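Local structure of Atg1 tMIT (Kluyveromyces marxianus, 4P1N) at residues Ile10-Ala21 with Ile115-Trp126. The protein is the tandem MIT region of a serine/threonine protein kinase essential in autophagy, the kinase being required for autophagosome formation and cytoplasm-to-vacuole transport. Numbering follows the deposited sequence.
Sequences ITPFVESLSAKA and ILASSMKLTSKW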
ATOM      1  N   ILE B  10      -8.390   8.399 -12.920  1.00 70.21           N
ATOM      2  CA  ILE B  10      -8.729   7.386 -11.928  1.00 63.48           C
ATOM      3  C   ILE B  10      -7.679   7.296 -10.818  1.00 57.76           C
ATOM      4  O   ILE B  10      -8.008   6.989  -9.684  1.00 52.97           O
ATOM      5  CB  ILE B  10      -8.898   5.996 -12.529  1.00 64.37           C
ATOM      6  CG1 ILE B  10      -9.733   5.137 -11.573  1.00 64.27           C
ATOM      7  CG2 ILE B  10      -7.549   5.410 -12.898  1.00 66.23           C
ATOM      8  CD1 ILE B  10      -9.226   3.744 -11.323  1.00 65.32           C
ATOM      9  N   THR B  11      -6.419   7.548 -11.151  1.00 55.66           N
ATOM     10  CA  THR B  11      -5.360   7.441 -10.173  1.00 55.57           C
ATOM     11  C   THR B  11      -5.534   8.413  -9.001  1.00 51.75           C
ATOM     12  O   THR B  11      -5.410   7.988  -7.848  1.00 48.00           O
ATOM     13  CB  THR B  11      -3.969   7.530 -10.817  1.00 56.00           C
ATOM     14  OG1 THR B  11      -3.766   6.349 -11.588  1.00 57.70           O
ATOM     15  CG2 THR B  11      -2.869   7.599  -9.766  1.00 57.23           C
ATOM     16  N   PRO B  12      -5.832   9.692  -9.284  1.00 52.22           N
ATOM     17  CA  PRO B  12      -6.069  10.615  -8.171  1.00 50.31           C
ATOM     18  C   PRO B  12      -7.302  10.251  -7.355  1.00 48.22           C
ATOM     19  O   PRO B  12      -7.327  10.537  -6.164  1.00 45.61           O
ATOM     20  CB  PRO B  12      -6.236  11.985  -8.846  1.00 52.59           C
ATOM     21  CG  PRO B  12      -6.222  11.749 -10.319  1.00 55.99           C
ATOM     22  CD  PRO B  12      -5.623  10.404 -10.562  1.00 57.18           C
ATOM     23  N   PHE B  13      -8.314   9.632  -7.970  1.00 48.22           N
ATOM     24  CA  PHE B  13      -9.461   9.155  -7.206  1.00 49.49           C
ATOM     25  C   PHE B  13      -9.054   8.018  -6.262  1.00 46.32           C
ATOM     26  O   PHE B  13      -9.490   7.958  -5.117  1.00 43.32           O
ATOM     27  CB  PHE B  13     -10.584   8.705  -8.119  1.00 57.30           C
ATOM     28  CG  PHE B  13     -11.485   9.832  -8.571  1.00 68.32           C
ATOM     29  CD1 PHE B  13     -10.999  10.857  -9.375  1.00 74.10           C
ATOM     30  CD2 PHE B  13     -12.830   9.865  -8.201  1.00 75.81           C
ATOM     31  CE1 PHE B  13     -11.828  11.893  -9.801  1.00 81.08           C
ATOM     32  CE2 PHE B  13     -13.664  10.898  -8.632  1.00 82.84           C
ATOM     33  CZ  PHE B  13     -13.162  11.910  -9.435  1.00 82.44           C
ATOM     34  N   VAL B  14      -8.190   7.140  -6.750  1.00 45.53           N
ATOM     35  CA  VAL B  14      -7.686   6.046  -5.971  1.00 41.99           C
ATOM     36  C   VAL B  14      -6.737   6.561  -4.886  1.00 39.02           C
ATOM     37  O   VAL B  14      -6.796   6.086  -3.783  1.00 35.65           O
ATOM     38  CB  VAL B  14      -6.987   5.022  -6.872  1.00 43.89           C
ATOM     39  CG1 VAL B  14      -6.372   3.901  -6.054  1.00 42.55           C
ATOM     40  CG2 VAL B  14      -8.001   4.431  -7.834  1.00 48.85           C
ATOM     41  N   GLU B  15      -5.909   7.565  -5.177  1.00 40.87           N
ATOM     42  CA  GLU B  15      -5.040   8.146  -4.144  1.00 43.16           C
ATOM     43  C   GLU B  15      -5.836   8.747  -2.993  1.00 42.38           C
ATOM     44  O   GLU B  15      -5.451   8.622  -1.841  1.00 38.13           O
ATOM     45  CB  GLU B  15      -4.140   9.244  -4.702  1.00 47.21           C
ATOM     46  CG  GLU B  15      -2.905   8.708  -5.370  1.00 51.80           C
ATOM     47  CD  GLU B  15      -2.029   9.796  -5.973  1.00 57.11           C
ATOM     48  OE1 GLU B  15      -2.571  10.782  -6.503  1.00 56.26           O
ATOM     49  OE2 GLU B  15      -0.789   9.643  -5.934  1.00 63.47           O
ATOM     50  N   SER B  16      -6.902   9.457  -3.353  1.00 42.03           N
ATOM     51  CA  SER B  16      -7.851  10.063  -2.404  1.00 42.71           C
ATOM     52  C   SER B  16      -8.547   9.007  -1.492  1.00 38.61           C
ATOM     53  O   SER B  16      -8.656   9.177  -0.290  1.00 35.42           O
ATOM     54  CB  SER B  16      -8.891  10.868  -3.211  1.00 46.44           C
ATOM     55  OG  SER B  16      -9.915  11.399  -2.381  1.00 56.54           O
ATOM     56  N   LEU B  17      -8.997   7.903  -2.068  1.00 38.34           N
ATOM     57  CA  LEU B  17      -9.536   6.818  -1.279  1.00 36.11           C
ATOM     58  C   LEU B  17      -8.496   6.193  -0.408  1.00 31.83           C
ATOM     59  O   LEU B  17      -8.809   5.814   0.705  1.00 32.84           O
ATOM     60  CB  LEU B  17     -10.188   5.726  -2.156  1.00 36.65           C
ATOM     61  CG  LEU B  17     -11.472   6.246  -2.793  1.00 39.81           C
ATOM     62  CD1 LEU B  17     -11.869   5.399  -4.004  1.00 43.31           C
ATOM     63  CD2 LEU B  17     -12.616   6.318  -1.781  1.00 39.58           C
ATOM     64  N   SER B  18      -7.270   6.093  -0.895  1.00 33.23           N
ATOM     65  CA  SER B  18      -6.171   5.453  -0.145  1.00 32.18           C
ATOM     66  C   SER B  18      -5.747   6.306   1.033  1.00 30.93           C
ATOM     67  O   SER B  18      -5.358   5.780   2.092  1.00 31.57           O
ATOM     68  CB  SER B  18      -4.967   5.171  -1.041  1.00 34.20           C
ATOM     69  OG  SER B  18      -5.292   4.222  -2.040  1.00 37.00           O
ATOM     70  N   ALA B  19      -5.840   7.616   0.878  1.00 29.91           N
ATOM     71  CA  ALA B  19      -5.638   8.508   2.018  1.00 30.74           C
ATOM     72  C   ALA B  19      -6.661   8.290   3.131  1.00 28.92           C
ATOM     73  O   ALA B  19      -6.346   8.221   4.344  1.00 27.18           O
ATOM     74  CB  ALA B  19      -5.665   9.949   1.548  1.00 31.47           C
ATOM     75  N   LYS B  20      -7.901   8.181   2.716  1.00 30.27           N
ATOM     76  CA  LYS B  20      -8.977   7.836   3.622  1.00 30.48           C
ATOM     77  C   LYS B  20      -8.823   6.462   4.286  1.00 27.97           C
ATOM     78  O   LYS B  20      -9.049   6.318   5.514  1.00 28.20           O
ATOM     79  CB  LYS B  20     -10.308   7.876   2.858  1.00 32.81           C
ATOM     80  CG  LYS B  20     -10.720   9.293   2.461  1.00 35.94           C
ATOM     81  CD  LYS B  20     -11.866   9.334   1.450  1.00 40.21           C
ATOM     82  CE  LYS B  20     -12.118  10.775   1.045  1.00 44.50           C
ATOM     83  NZ  LYS B  20     -13.132  10.817  -0.024  1.00 53.36           N
ATOM     84  N   ALA B  21      -8.452   5.452   3.498  1.00 26.05           N
ATOM     85  CA  ALA B  21      -8.235   4.111   4.061  1.00 26.15           C
ATOM     86  C   ALA B  21      -7.088   4.164   5.045  1.00 24.00           C
ATOM     87  O   ALA B  21      -7.175   3.674   6.178  1.00 26.22           O
ATOM     88  CB  ALA B  21      -7.956   3.103   2.950  1.00 26.93           C
ATOM     89  N   ILE B 115     -13.798   1.363   2.723  1.00 31.37           N
ATOM     90  CA  ILE B 115     -13.029   2.299   1.887  1.00 31.31           C
ATOM     91  C   ILE B 115     -12.128   1.553   0.920  1.00 32.08           C
ATOM     92  O   ILE B 115     -12.080   1.870  -0.268  1.00 32.42           O
ATOM     93  CB  ILE B 115     -12.230   3.268   2.767  1.00 30.54           C
ATOM     94  CG1 ILE B 115     -13.174   3.962   3.739  1.00 29.47           C
ATOM     95  CG2 ILE B 115     -11.557   4.343   1.924  1.00 31.30           C
ATOM     96  CD1 ILE B 115     -12.420   4.700   4.837  1.00 30.53           C
ATOM     97  N   LEU B 116     -11.442   0.521   1.406  1.00 30.83           N
ATOM     98  CA  LEU B 116     -10.581  -0.274   0.565  1.00 29.38           C
ATOM     99  C   LEU B 116     -11.412  -0.944  -0.557  1.00 33.12           C
ATOM    100  O   LEU B 116     -11.001  -0.938  -1.722  1.00 34.82           O
ATOM    101  CB  LEU B 116      -9.805  -1.335   1.424  1.00 27.67           C
ATOM    102  CG  LEU B 116      -8.820  -0.705   2.453  1.00 26.57           C
ATOM    103  CD1 LEU B 116      -8.413  -1.716   3.510  1.00 26.51           C
ATOM    104  CD2 LEU B 116      -7.585  -0.110   1.783  1.00 26.42           C
ATOM    105  N   ALA B 117     -12.536  -1.559  -0.201  1.00 32.58           N
ATOM    106  CA  ALA B 117     -13.429  -2.221  -1.176  1.00 35.16           C
ATOM    107  C   ALA B 117     -13.902  -1.266  -2.258  1.00 37.70           C
ATOM    108  O   ALA B 117     -13.969  -1.594  -3.473  1.00 40.64           O
ATOM    109  CB  ALA B 117     -14.647  -2.794  -0.465  1.00 34.85           C
ATOM    110  N   SER B 118     -14.252  -0.077  -1.818  1.00 37.29           N
ATOM    111  CA  SER B 118     -14.728   0.955  -2.724  1.00 40.70           C
ATOM    112  C   SER B 118     -13.651   1.307  -3.763  1.00 42.27           C
ATOM    113  O   SER B 118     -13.938   1.530  -4.927  1.00 40.57           O
ATOM    114  CB  SER B 118     -15.098   2.181  -1.904  1.00 41.30           C
ATOM    115  OG  SER B 118     -15.526   3.199  -2.776  1.00 48.17           O
ATOM    116  N   SER B 119     -12.408   1.393  -3.295  1.00 39.84           N
ATOM    117  CA  SER B 119     -11.221   1.529  -4.140  1.00 42.69           C
ATOM    118  C   SER B 119     -11.069   0.456  -5.213  1.00 41.34           C
ATOM    119  O   SER B 119     -10.825   0.747  -6.400  1.00 41.72           O
ATOM    120  CB  SER B 119      -9.954   1.512  -3.222  1.00 45.33           C
ATOM    121  OG  SER B 119      -9.157   2.576  -3.623  1.00 56.16           O
ATOM    122  N   MET B 120     -11.187  -0.798  -4.810  1.00 41.20           N
ATOM    123  CA  MET B 120     -11.037  -1.897  -5.752  1.00 46.23           C
ATOM    124  C   MET B 120     -12.155  -1.888  -6.816  1.00 49.80           C
ATOM    125  O   MET B 120     -11.916  -2.130  -8.008  1.00 46.85           O
ATOM    126  CB  MET B 120     -11.065  -3.235  -5.028  1.00 48.73           C
ATOM    127  CG  MET B 120      -9.956  -3.435  -4.024  1.00 51.71           C
ATOM    128  SD  MET B 120      -8.354  -3.308  -4.819  1.00 54.42           S
ATOM    129  CE  MET B 120      -8.234  -4.983  -5.409  1.00 62.26           C
ATOM    130  N   LYS B 121     -13.373  -1.623  -6.360  1.00 49.23           N
ATOM    131  CA  LYS B 121     -14.546  -1.536  -7.239  1.00 53.02           C
ATOM    132  C   LYS B 121     -14.396  -0.453  -8.305  1.00 52.10           C
ATOM    133  O   LYS B 121     -14.620  -0.695  -9.477  1.00 53.90           O
ATOM    134  CB  LYS B 121     -15.791  -1.251  -6.400  1.00 55.61           C
ATOM    135  CG  LYS B 121     -16.246  -2.466  -5.614  1.00 64.25           C
ATOM    136  CD  LYS B 121     -17.244  -2.110  -4.528  1.00 74.02           C
ATOM    137  CE  LYS B 121     -17.728  -3.350  -3.776  1.00 78.66           C
ATOM    138  NZ  LYS B 121     -18.688  -2.982  -2.695  1.00 79.30           N
ATOM    139  N   LEU B 122     -14.001   0.734  -7.876  1.00 48.69           N
ATOM    140  CA  LEU B 122     -13.775   1.855  -8.766  1.00 52.18           C
ATOM    141  C   LEU B 122     -12.728   1.503  -9.805  1.00 53.90           C
ATOM    142  O   LEU B 122     -12.904   1.753 -11.003  1.00 53.78           O
ATOM    143  CB  LEU B 122     -13.309   3.066  -7.959  1.00 52.59           C
ATOM    144  CG  LEU B 122     -13.264   4.416  -8.678  1.00 57.63           C
ATOM    145  CD1 LEU B 122     -14.659   5.018  -8.757  1.00 62.02           C
ATOM    146  CD2 LEU B 122     -12.337   5.398  -7.979  1.00 56.92           C
ATOM    147  N   THR B 123     -11.632   0.917  -9.336  1.00 50.98           N
ATOM    148  CA  THR B 123     -10.556   0.494 -10.200  1.00 52.38           C
ATOM    149  C   THR B 123     -11.019  -0.615 -11.113  1.00 54.79           C
ATOM    150  O   THR B 123     -10.697  -0.627 -12.297  1.00 54.40           O
ATOM    151  CB  THR B 123      -9.316   0.041  -9.379  1.00 51.13           C
ATOM    152  OG1 THR B 123      -8.908   1.102  -8.506  1.00 45.80           O
ATOM    153  CG2 THR B 123      -8.175  -0.310 -10.302  1.00 54.06           C
ATOM    154  N   SER B 124     -11.777  -1.539 -10.548  1.00 56.86           N
ATOM    155  CA  SER B 124     -12.271  -2.708 -11.263  1.00 60.23           C
ATOM    156  C   SER B 124     -13.186  -2.255 -12.390  1.00 65.43           C
ATOM    157  O   SER B 124     -13.040  -2.674 -13.525  1.00 66.63           O
ATOM    158  CB  SER B 124     -13.029  -3.618 -10.289  1.00 60.46           C
ATOM    159  OG  SER B 124     -13.569  -4.761 -10.911  1.00 65.09           O
ATOM    160  N   LYS B 125     -14.111  -1.366 -12.064  1.00 65.98           N
ATOM    161  CA  LYS B 125     -15.017  -0.807 -13.052  1.00 67.50           C
ATOM    162  C   LYS B 125     -14.254  -0.068 -14.170  1.00 69.38           C
ATOM    163  O   LYS B 125     -14.552  -0.224 -15.358  1.00 69.62           O
ATOM    164  CB  LYS B 125     -16.006   0.138 -12.359  1.00 64.88           C
ATOM    165  N   TRP B 126     -13.269   0.731 -13.785  1.00 68.33           N
ATOM    166  CA  TRP B 126     -12.479   1.515 -14.746  1.00 70.96           C
ATOM    167  C   TRP B 126     -11.687   0.591 -15.660  1.00 73.37           C
ATOM    168  O   TRP B 126     -11.644   0.787 -16.882  1.00 80.20           O
ATOM    169  CB  TRP B 126     -11.542   2.480 -14.014  1.00 70.39           C
ATOM    170  CG  TRP B 126     -10.438   3.000 -14.858  1.00 73.99           C
ATOM    171  CD1 TRP B 126     -10.504   4.045 -15.720  1.00 77.98           C
ATOM    172  CD2 TRP B 126      -9.097   2.495 -14.936  1.00 73.63           C
ATOM    173  NE1 TRP B 126      -9.293   4.232 -16.330  1.00 79.84           N
ATOM    174  CE2 TRP B 126      -8.410   3.291 -15.877  1.00 75.50           C
ATOM    175  CE3 TRP B 126      -8.408   1.457 -14.297  1.00 71.69           C
ATOM    176  CZ2 TRP B 126      -7.068   3.089 -16.195  1.00 74.53           C
ATOM    177  CZ3 TRP B 126      -7.078   1.246 -14.616  1.00 71.52           C
ATOM    178  CH2 TRP B 126      -6.416   2.061 -15.556  1.00 74.02           C
TER
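S119 O is gripped twice from within its own helix: T123 N and T123 OG1 reach it from opposite faces of the carbonyl, OG1 at 2.9 Å. With its proton spent there, the hydroxyl can lie against a methyl of V14, OG1 to CG2 3.5 Å, without needing a polar mate across the seam. V14 O is held the same way by S18 N and S18 OG, though S18 points away from the contact. L17 is the knob, set among I115, S118, S119 and L122; its CB meets S119 OG at 3.6 Å and its CD1 meets L122 CD2. At one end, with I10 CG1 anti to the backbone N (chi1 -159°), CG1 and CD1 lie along W126 and CD1 reaches T123 CA (3.7 Å), while CG2 rides over the five-membered ring, 3.9 Å from its centroid, a CH-pi contact. Cutting W126 back to an alanine is likely to leave I10 CG2 without its ring face and open a gap there. At the other end, A21 CB presses on L116 CD2 at a tight 3.4 Å. The axes run antiparallel at 167°, 9.1 Å apart, and helix 137-170 lies against both: antiparallel helix packing of the three-helix MIT fold.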